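Local coordinates for peptide-binding protein (Photobacterium damsela subsp. piscicida, PDB 6SQX), which is a secreted NlpC/P60 endopeptidase, probably of the cysteine peptidase type, that cleaves the peptidoglycan of potentially competing bacteria, at residues A[345-348]-A[352-355]; A[330-335]-A[396-401]; A[78-81]-A[85-88]; A[177-182]-A[339-344]. All coordinates share one frame; numbering follows the deposited sequence. Where two conformers were deposited one is given.

Interaction 1 of 4, residues A[345-348]-A[352-355]; sequences YQAN and QIYS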
loop_
_atom_site.group_PDB
_atom_site.type_symbol
_atom_site.label_atom_id
_atom_site.label_comp_id
_atom_site.label_asym_id
_atom_site.label_seq_id
_atom_site.Cartn_x
_atom_site.Cartn_y
_atom_site.Cartn_z
ATOM N N TYR A 345 2.268 -6.771 -8.700
ATOM C CA TYR A 345 0.949 -7.382 -8.769
ATOM C C TYR A 345 -0.112 -6.388 -9.213
ATOM O O TYR A 345 -1.071 -6.765 -9.900
ATOM C CB TYR A 345 0.606 -8.070 -7.446
ATOM C CG TYR A 345 1.476 -9.285 -7.223
ATOM C CD1 TYR A 345 1.142 -10.505 -7.806
ATOM C CD2 TYR A 345 2.644 -9.214 -6.461
ATOM C CE1 TYR A 345 1.954 -11.617 -7.622
ATOM C CE2 TYR A 345 3.456 -10.316 -6.265
ATOM C CZ TYR A 345 3.109 -11.515 -6.854
ATOM O OH TYR A 345 3.899 -12.612 -6.684
ATOM N N GLN A 346 0.040 -5.101 -8.842
ATOM C CA GLN A 346 -0.876 -4.088 -9.371
ATOM C C GLN A 346 -0.751 -3.998 -10.883
ATOM O O GLN A 346 -1.759 -4.059 -11.613
ATOM C CB GLN A 346 -0.597 -2.717 -8.720
ATOM C CG GLN A 346 -0.938 -2.710 -7.226
ATOM C CD GLN A 346 -0.655 -1.385 -6.566
ATOM O OE1 GLN A 346 0.037 -0.539 -7.125
ATOM N NE2 GLN A 346 -1.148 -1.227 -5.351
ATOM N N ALA A 347 0.496 -3.885 -11.367
ATOM C CA ALA A 347 0.718 -3.696 -12.799
ATOM C C ALA A 347 0.197 -4.873 -13.609
ATOM O O ALA A 347 -0.334 -4.686 -14.702
ATOM C CB ALA A 347 2.202 -3.512 -13.083
ATOM N N ASN A 348 0.338 -6.093 -13.084
ATOM C CA ASN A 348 -0.007 -7.287 -13.839
ATOM C C ASN A 348 -1.414 -7.809 -13.582
ATOM O O ASN A 348 -1.967 -8.500 -14.449
ATOM C CB ASN A 348 1.048 -8.360 -13.581
ATOM C CG ASN A 348 2.320 -8.074 -14.332
ATOM O OD1 ASN A 348 2.459 -8.476 -15.494
ATOM N ND2 ASN A 348 3.267 -7.395 -13.689
ATOM N N GLN A 352 -5.153 -5.487 -17.705
ATOM C CA GLN A 352 -4.280 -6.022 -18.748
ATOM C C GLN A 352 -3.069 -5.104 -18.900
ATOM O O GLN A 352 -3.203 -3.961 -19.344
ATOM C CB GLN A 352 -5.064 -6.081 -20.054
ATOM C CG GLN A 352 -4.213 -6.311 -21.254
ATOM C CD GLN A 352 -3.570 -7.666 -21.231
ATOM O OE1 GLN A 352 -4.263 -8.688 -21.267
ATOM N NE2 GLN A 352 -2.231 -7.691 -21.187
ATOM N N ILE A 353 -1.882 -5.605 -18.553
ATOM C CA ILE A 353 -0.676 -4.791 -18.646
ATOM C C ILE A 353 -0.327 -4.545 -20.108
ATOM O O ILE A 353 -0.498 -5.420 -20.973
ATOM C CB ILE A 353 0.493 -5.451 -17.897
ATOM C CG1 ILE A 353 1.623 -4.444 -17.681
ATOM C CG2 ILE A 353 1.020 -6.700 -18.637
ATOM C CD1 ILE A 353 2.670 -4.939 -16.692
ATOM N N TYR A 354 0.147 -3.343 -20.400
ATOM C CA TYR A 354 0.674 -2.973 -21.705
ATOM C C TYR A 354 2.125 -2.571 -21.492
ATOM O O TYR A 354 2.402 -1.504 -20.920
ATOM C CB TYR A 354 -0.135 -1.825 -22.305
ATOM C CG TYR A 354 0.405 -1.354 -23.625
ATOM C CD1 TYR A 354 0.451 -2.207 -24.724
ATOM C CD2 TYR A 354 0.877 -0.057 -23.778
ATOM C CE1 TYR A 354 0.954 -1.776 -25.928
ATOM C CE2 TYR A 354 1.380 0.385 -24.992
ATOM C CZ TYR A 354 1.425 -0.484 -26.059
ATOM O OH TYR A 354 1.911 -0.057 -27.274
ATOM N N SER A 355 3.050 -3.412 -21.946
ATOM C CA SER A 355 4.476 -3.162 -21.776
ATOM C C SER A 355 5.023 -2.334 -22.934
ATOM O O SER A 355 4.826 -2.667 -24.110
ATOM C CB SER A 355 5.252 -4.475 -21.677
ATOM O OG SER A 355 6.644 -4.257 -21.891
HETATM O O HOH W 1 -1.802 -8.268 -17.272
#
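The last turn of helix 343-349 and the start of strand 353-355 come together at Asn348 and Ile353, whose CA atoms lie 5.5 Å apart, with three residues between the segments. No direct hydrogen bond joins the two backbones; a water bridges them instead. It donates to Asn348 O at 2.8 Å and accepts from Ile353 N at 3.0 Å, so that a carbonyl at the end of the helix and an amide at the beginning of the strand are satisfied together. Ile353 carries the side-chain contact. With CG1 anti to the backbone N (chi1 -165°) and the chain extended beyond it, CD1 reaches back to the helix and meets Ala347 CB at 3.9 Å. The branch point is closer still to the helix backbone: Ile353 CB stands 3.4 Å from Ala347 O, a carbonyl that also accepts a hydrogen bond from Thr471. The Asn348 side chain runs obliquely past the isoleucine, bringing its OD1 to 3.7 Å from Ile353 CD1. Across this contact OD1 meets methyl carbons, CD1 and at longer range CG2, so the touch is van der Waals; ND2 is hydrogen-bonded one turn back to Phe344 O. Just before the strand, the Gln352 side chain folds over to give a nearly straight bond from NE2 to Ile353 O (2.9 Å, 169°), with the acceptor in its amide plane. Tyr354 pairs through its backbone with Thr470. The arrangement is a helix-loop-strand connection: helix 343-349 is followed after a short loop by 353-355, an outermost strand of the antiparallel sheet in the NlpC/P60 domain.

Interaction 2 of 4, residues A[330-335]-A[396-401]; sequences RLFSTF and IGLYMG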
loop_
_atom_site.group_PDB
_atom_site.type_symbol
_atom_site.label_atom_id
_atom_site.label_comp_id
_atom_site.label_asym_id
_atom_site.label_seq_id
_atom_site.Cartn_x
_atom_site.Cartn_y
_atom_site.Cartn_z
ATOM N N ARG A 330 -4.450 2.222 -1.086
ATOM C CA ARG A 330 -5.209 2.874 -0.037
ATOM C C ARG A 330 -6.214 3.855 -0.645
ATOM O O ARG A 330 -7.392 3.874 -0.262
ATOM C CB ARG A 330 -4.208 3.577 0.888
ATOM C CG ARG A 330 -4.854 4.183 2.122
ATOM C CD ARG A 330 -3.757 4.822 2.988
ATOM N NE ARG A 330 -4.354 5.300 4.227
ATOM C CZ ARG A 330 -3.698 5.990 5.140
ATOM N NH1 ARG A 330 -2.400 6.273 4.950
ATOM N NH2 ARG A 330 -4.365 6.383 6.240
ATOM N N LEU A 331 -5.753 4.709 -1.581
ATOM C CA LEU A 331 -6.664 5.672 -2.199
ATOM C C LEU A 331 -7.873 4.940 -2.787
ATOM O O LEU A 331 -9.032 5.319 -2.575
ATOM C CB LEU A 331 -5.941 6.451 -3.305
ATOM C CG LEU A 331 -6.842 7.288 -4.251
ATOM C CD1 LEU A 331 -7.395 8.460 -3.471
ATOM C CD2 LEU A 331 -6.088 7.751 -5.507
ATOM N N PHE A 332 -7.621 3.868 -3.552
ATOM C CA PHE A 332 -8.718 3.219 -4.255
ATOM C C PHE A 332 -9.661 2.501 -3.305
ATOM O O PHE A 332 -10.856 2.367 -3.612
ATOM C CB PHE A 332 -8.171 2.313 -5.368
ATOM C CG PHE A 332 -7.814 3.079 -6.614
ATOM C CD1 PHE A 332 -8.813 3.496 -7.484
ATOM C CD2 PHE A 332 -6.479 3.440 -6.879
ATOM C CE1 PHE A 332 -8.514 4.239 -8.652
ATOM C CE2 PHE A 332 -6.170 4.185 -8.034
ATOM C CZ PHE A 332 -7.201 4.577 -8.927
ATOM N N SER A 333 -9.139 2.043 -2.145
ATOM C CA SER A 333 -9.980 1.320 -1.191
ATOM C C SER A 333 -11.140 2.179 -0.704
ATOM O O SER A 333 -12.232 1.665 -0.457
ATOM C CB SER A 333 -9.169 0.766 -0.011
ATOM O OG SER A 333 -8.702 1.815 0.855
ATOM N N THR A 334 -10.909 3.491 -0.549
ATOM C CA THR A 334 -11.960 4.420 -0.111
ATOM C C THR A 334 -13.166 4.400 -1.047
ATOM O O THR A 334 -14.307 4.648 -0.622
ATOM C CB THR A 334 -11.339 5.817 -0.111
ATOM O OG1 THR A 334 -10.319 5.815 0.889
ATOM C CG2 THR A 334 -12.338 6.928 0.205
ATOM N N PHE A 335 -12.929 4.080 -2.318
ATOM C CA PHE A 335 -13.934 4.029 -3.368
ATOM C C PHE A 335 -14.430 2.600 -3.634
ATOM O O PHE A 335 -15.180 2.390 -4.601
ATOM C CB PHE A 335 -13.346 4.655 -4.638
ATOM C CG PHE A 335 -12.984 6.100 -4.449
ATOM C CD1 PHE A 335 -13.985 7.080 -4.531
ATOM C CD2 PHE A 335 -11.683 6.460 -4.135
ATOM C CE1 PHE A 335 -13.676 8.415 -4.317
ATOM C CE2 PHE A 335 -11.357 7.811 -3.930
ATOM C CZ PHE A 335 -12.373 8.779 -3.987
ATOM N N ILE A 396 5.591 2.802 -9.115
ATOM C CA ILE A 396 4.289 2.839 -9.765
ATOM C C ILE A 396 3.612 4.145 -9.360
ATOM O O ILE A 396 3.853 4.669 -8.261
ATOM C CB ILE A 396 3.468 1.559 -9.417
ATOM C CG1 ILE A 396 2.217 1.435 -10.287
ATOM C CG2 ILE A 396 3.104 1.529 -7.903
ATOM C CD1 ILE A 396 1.632 -0.012 -10.208
ATOM N N GLY A 397 2.764 4.665 -10.245
ATOM C CA GLY A 397 1.948 5.830 -9.919
ATOM C C GLY A 397 0.642 5.810 -10.688
ATOM O O GLY A 397 0.415 4.952 -11.559
ATOM N N LEU A 398 -0.243 6.745 -10.357
ATOM C CA LEU A 398 -1.564 6.850 -10.971
ATOM C C LEU A 398 -1.532 7.950 -12.029
ATOM O O LEU A 398 -1.417 9.130 -11.693
ATOM C CB LEU A 398 -2.630 7.156 -9.911
ATOM C CG LEU A 398 -4.052 7.357 -10.453
ATOM C CD1 LEU A 398 -4.532 6.054 -11.088
ATOM C CD2 LEU A 398 -4.983 7.841 -9.341
ATOM N N TYR A 399 -1.608 7.580 -13.304
ATOM C CA TYR A 399 -1.644 8.560 -14.389
ATOM C C TYR A 399 -2.789 9.542 -14.191
ATOM O O TYR A 399 -3.921 9.138 -13.922
ATOM C CB TYR A 399 -1.880 7.790 -15.688
ATOM C CG TYR A 399 -1.974 8.636 -16.939
ATOM C CD1 TYR A 399 -0.870 9.344 -17.414
ATOM C CD2 TYR A 399 -3.153 8.684 -17.685
ATOM C CE1 TYR A 399 -0.951 10.105 -18.597
ATOM C CE2 TYR A 399 -3.240 9.422 -18.861
ATOM C CZ TYR A 399 -2.143 10.130 -19.320
ATOM O OH TYR A 399 -2.268 10.847 -20.486
ATOM N N MET A 400 -2.488 10.845 -14.326
ATOM C CA MET A 400 -3.492 11.894 -14.138
ATOM C C MET A 400 -3.706 12.734 -15.391
ATOM O O MET A 400 -4.392 13.743 -15.326
ATOM C CB MET A 400 -3.139 12.806 -12.956
ATOM C CG MET A 400 -3.480 12.165 -11.616
ATOM S SD MET A 400 -2.921 13.218 -10.237
ATOM C CE MET A 400 -3.819 14.766 -10.553
ATOM N N GLY A 401 -3.174 12.327 -16.543
ATOM C CA GLY A 401 -3.305 13.159 -17.727
ATOM C C GLY A 401 -2.085 14.033 -17.967
ATOM O O GLY A 401 -0.943 13.574 -17.788
#
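Leu331 and Phe332, two neighbours near the end of helix 326-334, both meet the branched end of Leu398 on strand 395-405. Just before them, the carbonyl of Arg330 receives the hydroxyl of Ser333 at 2.7 Å between Arg330 O and Ser333 OG, while the arginine side chain leaves this contact for a salt bridge to Glu254. Leu331 comes at Leu398 at about a right angle, methyl to methyl, with CD2 to CD2 at 4.0 Å. The ring of Phe332 and the leucine approach from opposite directions: Leu398 CD1 sits 3.7 Å from Phe332 CZ, at the ring edge and in its plane. Leu398 CD2 turns to the same ring atom and to Leu331, so one isopropyl group serves both helix residues. The torsion of Phe332, with CG anti to its carbonyl carbon (chi1 -81°), extends the ring toward the strand. This is the helix-on-sheet core of the NlpC/P60 fold, with the oxidised Cys324 two residues ahead of the helix. Further along, Ser333 offers its carbonyl to Trp292 NE1, and Thr334 bonds through its backbone to Met294. Phe335, where the helix gives way to loop, stacks its ring with Phe301 of helix 298-308.

Interaction 3 of 4, residues A[78-81]-A[85-88]; sequences YYVP and QTKN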
loop_
_atom_site.group_PDB
_atom_site.type_symbol
_atom_site.label_atom_id
_atom_site.label_comp_id
_atom_site.label_asym_id
_atom_site.label_seq_id
_atom_site.Cartn_x
_atom_site.Cartn_y
_atom_site.Cartn_z
ATOM N N TYR A 78 -2.640 -16.076 -1.138
ATOM C CA TYR A 78 -2.752 -15.504 -2.480
ATOM C C TYR A 78 -2.423 -14.016 -2.445
ATOM O O TYR A 78 -3.065 -13.279 -1.709
ATOM C CB TYR A 78 -4.192 -15.643 -2.984
ATOM C CG TYR A 78 -4.577 -17.079 -3.233
ATOM C CD1 TYR A 78 -4.909 -17.934 -2.169
ATOM C CD2 TYR A 78 -4.598 -17.595 -4.531
ATOM C CE1 TYR A 78 -5.240 -19.290 -2.403
ATOM C CE2 TYR A 78 -4.950 -18.931 -4.780
ATOM C CZ TYR A 78 -5.242 -19.773 -3.720
ATOM O OH TYR A 78 -5.578 -21.094 -3.965
ATOM N N TYR A 79 -1.506 -13.553 -3.301
ATOM C CA TYR A 79 -1.417 -12.092 -3.465
ATOM C C TYR A 79 -2.678 -11.526 -4.089
ATOM O O TYR A 79 -3.009 -10.354 -3.849
ATOM C CB TYR A 79 -0.204 -11.709 -4.332
ATOM C CG TYR A 79 1.080 -12.011 -3.640
ATOM C CD1 TYR A 79 1.527 -11.217 -2.581
ATOM C CD2 TYR A 79 1.864 -13.106 -4.027
ATOM C CE1 TYR A 79 2.702 -11.513 -1.906
ATOM C CE2 TYR A 79 3.070 -13.394 -3.366
ATOM C CZ TYR A 79 3.484 -12.579 -2.306
ATOM O OH TYR A 79 4.643 -12.851 -1.610
ATOM N N VAL A 80 -3.375 -12.293 -4.920
ATOM C CA VAL A 80 -4.647 -11.900 -5.516
ATOM C C VAL A 80 -5.628 -13.037 -5.240
ATOM O O VAL A 80 -5.527 -14.106 -5.876
ATOM C CB VAL A 80 -4.482 -11.634 -7.026
ATOM C CG1 VAL A 80 -5.849 -11.312 -7.688
ATOM C CG2 VAL A 80 -3.455 -10.498 -7.239
ATOM N N PRO A 81 -6.532 -12.908 -4.270
ATOM C CA PRO A 81 -7.421 -14.029 -3.909
ATOM C C PRO A 81 -8.081 -14.619 -5.140
ATOM O O PRO A 81 -8.505 -13.912 -6.055
ATOM C CB PRO A 81 -8.452 -13.368 -2.976
ATOM C CG PRO A 81 -7.662 -12.324 -2.287
ATOM C CD PRO A 81 -6.695 -11.754 -3.365
ATOM N N GLN A 85 -2.408 -18.075 -10.145
ATOM C CA GLN A 85 -1.092 -17.599 -10.540
ATOM C C GLN A 85 -0.353 -16.917 -9.400
ATOM O O GLN A 85 0.852 -16.655 -9.526
ATOM C CB GLN A 85 -1.215 -16.625 -11.713
ATOM C CG GLN A 85 -1.802 -17.257 -12.979
ATOM C CD GLN A 85 -0.893 -18.191 -13.724
ATOM O OE1 GLN A 85 0.230 -18.540 -13.288
ATOM N NE2 GLN A 85 -1.378 -18.602 -14.896
ATOM N N THR A 86 -1.055 -16.601 -8.309
ATOM C CA THR A 86 -0.481 -15.850 -7.190
ATOM C C THR A 86 -0.476 -16.658 -5.893
ATOM O O THR A 86 -0.285 -16.088 -4.802
ATOM C CB THR A 86 -1.220 -14.514 -6.986
ATOM O OG1 THR A 86 -2.514 -14.711 -6.410
ATOM C CG2 THR A 86 -1.383 -13.782 -8.314
ATOM N N LYS A 87 -0.678 -17.974 -5.992
ATOM C CA LYS A 87 -0.819 -18.844 -4.827
ATOM C C LYS A 87 0.543 -19.254 -4.295
ATOM O O LYS A 87 1.436 -19.611 -5.064
ATOM C CB LYS A 87 -1.548 -20.117 -5.248
ATOM C CG LYS A 87 -1.844 -21.086 -4.107
ATOM C CD LYS A 87 -2.344 -22.429 -4.665
ATOM C CE LYS A 87 -2.722 -23.391 -3.542
ATOM N NZ LYS A 87 -3.133 -24.739 -4.017
ATOM N N ASN A 88 0.678 -19.263 -2.970
ATOM C CA ASN A 88 1.922 -19.570 -2.287
ATOM C C ASN A 88 1.653 -20.475 -1.095
ATOM O O ASN A 88 0.632 -20.334 -0.420
ATOM C CB ASN A 88 2.579 -18.282 -1.756
ATOM C CG ASN A 88 3.023 -17.356 -2.875
ATOM O OD1 ASN A 88 4.171 -17.408 -3.328
ATOM N ND2 ASN A 88 2.108 -16.504 -3.334
#
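Two hydrogen bonds from successive amides converge on Thr86. Tyr79 N donates to Thr86 O at 3.2 Å (157°), approaching well off the carbonyl plane, and Val80 N donates to Thr86 OG1 at 3.0 Å. The same hydroxyl is hydrogen-bonded to Asn83 O, so it ties the Val80 amide to the connecting residues. A torsion that sets OG1 between the backbone N and the carbonyl carbon (chi1 73°) points it at the Val80 amide. The carbonyl of Thr86 has a further, softer partner in Tyr78 CA, whose hydrogen is directed at it across 3.4 Å. The remaining contacts are van der Waals in kind. The Lys87 side chain runs fully extended alongside that of Tyr78, pointing the same way. Its CA and first methylenes lie by one ring face, with CG 4.1 Å from the centroid in an off-centre CH-pi contact, while CD passes Tyr78 OH at 3.6 Å. Val80 CG2 packs against the methyl of Thr86, CG2 to CG2 at 4.0 Å. Away from the Tyr78-Lys87 pair, an amide meets a ring: the Asn88 side chain crosses that of Tyr79 at about a right angle, ND2 to CE2 3.3 Å, the two planes 84° apart. Tyr79 also stacks on Tyr345. Tyr78 and Lys87 form an antiparallel non-hydrogen-bonded pair between strands 76-78 and 87-89: a short beta hairpin, its connection held by the two amide bonds to Thr86.

Interaction 4 of 4, residues A[177-182]-A[339-344]; sequences QLSALW and LPRSSF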
loop_
_atom_site.group_PDB
_atom_site.type_symbol
_atom_site.label_atom_id
_atom_site.label_comp_id
_atom_site.label_asym_id
_atom_site.label_seq_id
_atom_site.Cartn_x
_atom_site.Cartn_y
_atom_site.Cartn_z
ATOM N N GLN A 177 9.743 -4.656 7.177
ATOM C CA GLN A 177 8.465 -3.965 7.154
ATOM C C GLN A 177 7.701 -4.267 5.862
ATOM O O GLN A 177 8.211 -4.007 4.759
ATOM C CB GLN A 177 8.728 -2.465 7.291
ATOM C CG GLN A 177 7.402 -1.614 7.281
ATOM C CD GLN A 177 6.343 -2.146 8.293
ATOM O OE1 GLN A 177 6.701 -2.557 9.433
ATOM N NE2 GLN A 177 5.059 -2.185 7.863
ATOM N N LEU A 178 6.475 -4.804 5.973
ATOM C CA LEU A 178 5.757 -5.222 4.770
ATOM C C LEU A 178 4.548 -4.367 4.410
ATOM O O LEU A 178 4.388 -3.975 3.237
ATOM C CB LEU A 178 5.254 -6.652 4.942
ATOM C CG LEU A 178 6.350 -7.709 5.058
ATOM C CD1 LEU A 178 5.701 -9.111 5.169
ATOM C CD2 LEU A 178 7.354 -7.675 3.872
ATOM N N SER A 179 3.642 -4.120 5.363
ATOM C CA SER A 179 2.391 -3.433 5.050
ATOM C C SER A 179 1.865 -2.733 6.294
ATOM O O SER A 179 2.267 -3.054 7.414
ATOM C CB SER A 179 1.307 -4.415 4.593
ATOM O OG SER A 179 1.747 -5.084 3.420
ATOM N N ALA A 180 0.910 -1.820 6.089
ATOM C CA ALA A 180 0.187 -1.199 7.196
ATOM C C ALA A 180 -1.283 -1.562 7.042
ATOM O O ALA A 180 -1.912 -1.167 6.049
ATOM C CB ALA A 180 0.323 0.325 7.134
ATOM N N LEU A 181 -1.834 -2.308 8.012
ATOM C CA LEU A 181 -3.244 -2.715 7.987
ATOM C C LEU A 181 -4.049 -1.935 9.012
ATOM O O LEU A 181 -3.625 -1.784 10.161
ATOM C CB LEU A 181 -3.416 -4.231 8.262
ATOM C CG LEU A 181 -2.791 -5.220 7.286
ATOM C CD1 LEU A 181 -3.031 -6.658 7.750
ATOM C CD2 LEU A 181 -3.324 -4.997 5.893
ATOM N N TRP A 182 -5.233 -1.497 8.603
ATOM C CA TRP A 182 -6.026 -0.631 9.456
ATOM C C TRP A 182 -7.005 -1.410 10.329
ATOM O O TRP A 182 -7.494 -2.485 9.963
ATOM C CB TRP A 182 -6.819 0.341 8.566
ATOM C CG TRP A 182 -5.941 1.009 7.555
ATOM C CD1 TRP A 182 -6.082 0.966 6.209
ATOM C CD2 TRP A 182 -4.737 1.771 7.806
ATOM N NE1 TRP A 182 -5.055 1.636 5.588
ATOM C CE2 TRP A 182 -4.215 2.150 6.542
ATOM C CE3 TRP A 182 -4.043 2.143 8.962
ATOM C CZ2 TRP A 182 -3.056 2.909 6.406
ATOM C CZ3 TRP A 182 -2.885 2.922 8.823
ATOM C CH2 TRP A 182 -2.409 3.296 7.553
ATOM N N LEU A 339 -7.025 -3.036 -5.211
ATOM C CA LEU A 339 -5.732 -3.304 -5.824
ATOM C C LEU A 339 -4.934 -4.237 -4.928
ATOM O O LEU A 339 -5.058 -4.193 -3.698
ATOM C CB LEU A 339 -4.917 -1.994 -5.943
ATOM C CG LEU A 339 -5.482 -0.894 -6.848
ATOM C CD1 LEU A 339 -4.467 0.256 -6.998
ATOM C CD2 LEU A 339 -5.962 -1.390 -8.211
ATOM N N PRO A 340 -4.065 -5.068 -5.514
ATOM C CA PRO A 340 -3.127 -5.842 -4.681
ATOM C C PRO A 340 -2.097 -4.980 -3.989
ATOM O O PRO A 340 -2.017 -3.782 -4.267
ATOM C CB PRO A 340 -2.472 -6.828 -5.656
ATOM C CG PRO A 340 -2.900 -6.435 -7.001
ATOM C CD PRO A 340 -3.993 -5.397 -6.942
ATOM N N ARG A 341 -1.263 -5.570 -3.147
ATOM C CA ARG A 341 -0.375 -4.799 -2.286
ATOM C C ARG A 341 0.794 -4.159 -3.034
ATOM O O ARG A 341 1.153 -2.995 -2.766
ATOM C CB ARG A 341 0.153 -5.702 -1.182
ATOM C CG ARG A 341 1.322 -5.107 -0.387
ATOM C CD ARG A 341 0.874 -3.922 0.461
ATOM N NE ARG A 341 2.012 -3.342 1.173
ATOM C CZ ARG A 341 2.725 -2.305 0.732
ATOM N NH1 ARG A 341 2.438 -1.765 -0.438
ATOM N NH2 ARG A 341 3.705 -1.830 1.471
ATOM N N SER A 342 1.477 -4.907 -3.909
ATOM C CA SER A 342 2.749 -4.450 -4.446
ATOM C C SER A 342 2.658 -4.049 -5.914
ATOM O O SER A 342 1.735 -4.423 -6.647
ATOM C CB SER A 342 3.845 -5.496 -4.219
ATOM O OG SER A 342 3.969 -5.761 -2.819
ATOM N N SER A 343 3.662 -3.272 -6.339
ATOM C CA SER A 343 3.643 -2.699 -7.695
ATOM C C SER A 343 3.576 -3.758 -8.790
ATOM O O SER A 343 2.866 -3.559 -9.787
ATOM C CB SER A 343 4.832 -1.752 -7.935
ATOM O OG SER A 343 6.073 -2.444 -7.848
ATOM N N PHE A 344 4.324 -4.861 -8.648
ATOM C CA PHE A 344 4.304 -5.883 -9.698
ATOM C C PHE A 344 2.911 -6.481 -9.834
ATOM O O PHE A 344 2.409 -6.696 -10.952
ATOM C CB PHE A 344 5.303 -6.990 -9.383
ATOM C CG PHE A 344 5.224 -8.139 -10.345
ATOM C CD1 PHE A 344 5.942 -8.120 -11.536
ATOM C CD2 PHE A 344 4.405 -9.229 -10.072
ATOM C CE1 PHE A 344 5.860 -9.183 -12.450
ATOM C CE2 PHE A 344 4.323 -10.292 -10.983
ATOM C CZ PHE A 344 5.051 -10.252 -12.172
#
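The carbonyl oxygen of Leu178 is gripped by two nitrogens of one side chain: Arg341 NH2 donates to Leu178 O at 2.9 Å, and Arg341 NE adds a weak bond to it at 3.2 Å. NE is shared, for it also donates to Ser179 OG at 2.9 Å (144°), with the hydroxyl at the edge of the guanidinium and in its plane. The Leu178 oxygen, by contrast, is tilted from that plane. Three bonds from two donors thus fix the rotation of the guanidinium against the strand. The Arg341 chain leaves its backbone extended and then bends at chi2 (69°), which turns NE and NH2 toward Leu178 and Ser179; Ser179 OG touches CD on the way, at 3.3 Å. The serine hydroxyl has another partner in Thr206 OG1. Arg341 NH2 also makes a salt bridge to the carboxylate of Asp323, which probably steadies its positive charge; Asp323 precedes the oxidised Cys324. Leu178 and Ser179 both face Val151 in a classic beta bulge, and it is these two residues that present the oxygens the arginine binds. The bulged strand 177-181, of the SH3-type region and paired with 149-152, is thereby tied to the NlpC/P60 domain at the connection between helices 326-334 and 343-349, just ahead of the second helix.

Along the chain the hairpin of interaction 3 comes first and closes before the rest. Interaction 4 crosses interaction 2, and interaction 1 is nested inside the loop closed by interaction 2. Interaction 1 lies on helix 343-349 and interaction 4 on the residues leading into it, their centres 16 Å apart; Gln346 NE2 reaches back to Pro340 O between them. Interactions 1 and 2, 15 Å apart between centres, use successive helices and two non-adjacent strands of one six-stranded sheet, within the peptidase domain. Interaction 3 shapes a hairpin that packs on this domain at Tyr345 and Pro340, and interaction 4 ties the SH3-type region to it.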